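Local coordinates for MDM10 isoform 1 (Saccharomyces cerevisiae, PDB 7BTX), which forms part of the ERMES complex tethering endoplasmic reticulum to mitochondria and takes part in late assembly steps of the TOM translocase in the mitochondrial outer membrane, at residues S270-P273 with L274-H277. Sequence-based numbering, arbitrary orientation.
Sequences SWNP and LFGH
N272 O accepts two backbone hydrogen bonds, from F275 N at 3.0 Å and from G276 N. G276 N lies almost on the line of the C=O bond (C=O...N angle 169°), but its N-H is bent away from straight. F275 N sits above the carbonyl plane, and its N-H is bent too. The F275 bond closes a type I beta turn with P273 and L274 at its corners, both with helix-like backbone angles. The G276 bond extends this turn by one residue. G276 has a positive phi (76°), which suits glycine and leads the chain out of the turn. N272 holds CG anti to its own N (chi1 -159°), and this sets the amide beside the turn. There OD1 lies loosely near F275 CB, at 4.1 Å. N272 CB approaches H277 O loosely, at 4.0 Å. The P273 ring packs loosely against L274, with CG 4.3 Å from CD1. P273 CB also lies over one face of the W271 indole, toward its rim. F275 packs on an apolar side chain of another protein's chain. The turn belongs to the hairpin loop between antiparallel strands 263-269 and 280-284 of the beta-barrel. P273 and L274 lean on C248 of strand 245-258, and S249 OG hydrogen-bonds to W271 O.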
loop_
_atom_site.group_PDB
_atom_site.type_symbol
_atom_site.label_atom_id
_atom_site.label_comp_id
_atom_site.label_asym_id
_atom_site.label_seq_id
_atom_site.Cartn_x
_atom_site.Cartn_y
_atom_site.Cartn_z
ATOM N N SER D 270 29.624 -22.565 -26.192
ATOM C CA SER D 270 28.794 -23.297 -25.252
ATOM C C SER D 270 27.943 -24.322 -25.993
ATOM O O SER D 270 27.991 -24.435 -27.218
ATOM C CB SER D 270 27.924 -22.341 -24.447
ATOM O OG SER D 270 26.793 -23.011 -23.924
ATOM N N TRP D 271 27.146 -25.073 -25.238
ATOM C CA TRP D 271 26.285 -26.122 -25.769
ATOM C C TRP D 271 25.262 -26.477 -24.704
ATOM O O TRP D 271 25.437 -26.159 -23.526
ATOM C CB TRP D 271 27.086 -27.362 -26.178
ATOM C CG TRP D 271 26.386 -28.260 -27.151
ATOM C CD1 TRP D 271 25.365 -27.925 -27.982
ATOM C CD2 TRP D 271 26.659 -29.644 -27.389
ATOM N NE1 TRP D 271 24.980 -29.011 -28.723
ATOM C CE2 TRP D 271 25.760 -30.081 -28.377
ATOM C CE3 TRP D 271 27.574 -30.557 -26.860
ATOM C CZ2 TRP D 271 25.749 -31.390 -28.849
ATOM C CZ3 TRP D 271 27.563 -31.855 -27.330
ATOM C CH2 TRP D 271 26.657 -32.260 -28.314
ATOM N N ASN D 272 24.190 -27.130 -25.132
ATOM C CA ASN D 272 23.127 -27.613 -24.261
ATOM C C ASN D 272 22.380 -28.714 -25.002
ATOM O O ASN D 272 21.394 -28.427 -25.690
ATOM C CB ASN D 272 22.178 -26.481 -23.876
ATOM C CG ASN D 272 21.382 -26.781 -22.622
ATOM O OD1 ASN D 272 20.907 -27.897 -22.418
ATOM N ND2 ASN D 272 21.225 -25.775 -21.774
ATOM N N PRO D 273 22.807 -29.978 -24.879
ATOM C CA PRO D 273 22.342 -31.019 -25.807
ATOM C C PRO D 273 20.882 -31.410 -25.643
ATOM O O PRO D 273 20.264 -31.893 -26.596
ATOM C CB PRO D 273 23.267 -32.197 -25.488
ATOM C CG PRO D 273 23.634 -31.995 -24.073
ATOM C CD PRO D 273 23.743 -30.515 -23.879
ATOM N N LEU D 274 20.315 -31.212 -24.455
ATOM C CA LEU D 274 18.906 -31.520 -24.248
ATOM C C LEU D 274 18.009 -30.464 -24.875
ATOM O O LEU D 274 16.836 -30.729 -25.159
ATOM C CB LEU D 274 18.581 -31.665 -22.761
ATOM C CG LEU D 274 18.787 -33.040 -22.120
ATOM C CD1 LEU D 274 20.249 -33.369 -21.868
ATOM C CD2 LEU D 274 17.981 -33.136 -20.840
ATOM N N PHE D 275 18.544 -29.261 -25.091
ATOM C CA PHE D 275 17.798 -28.189 -25.730
ATOM C C PHE D 275 18.341 -27.791 -27.091
ATOM O O PHE D 275 17.613 -27.156 -27.860
ATOM C CB PHE D 275 17.771 -26.940 -24.835
ATOM C CG PHE D 275 16.779 -27.015 -23.709
ATOM C CD1 PHE D 275 15.876 -28.065 -23.617
ATOM C CD2 PHE D 275 16.761 -26.039 -22.730
ATOM C CE1 PHE D 275 14.969 -28.133 -22.574
ATOM C CE2 PHE D 275 15.858 -26.099 -21.684
ATOM C CZ PHE D 275 14.960 -27.148 -21.606
ATOM N N GLY D 276 19.587 -28.136 -27.408
ATOM C CA GLY D 276 20.180 -27.742 -28.670
ATOM C C GLY D 276 20.606 -26.298 -28.737
ATOM O O GLY D 276 20.947 -25.815 -29.819
ATOM N N HIS D 277 20.613 -25.594 -27.607
ATOM C CA HIS D 277 20.860 -24.156 -27.587
ATOM C C HIS D 277 22.365 -23.890 -27.592
ATOM O O HIS D 277 23.008 -23.700 -26.561
ATOM C CB HIS D 277 20.183 -23.527 -26.379
ATOM C CG HIS D 277 20.304 -22.038 -26.331
ATOM N ND1 HIS D 277 21.150 -21.389 -25.459
ATOM C CD2 HIS D 277 19.692 -21.070 -27.052
ATOM C CE1 HIS D 277 21.051 -20.085 -25.642
ATOM N NE2 HIS D 277 20.174 -19.865 -26.603
#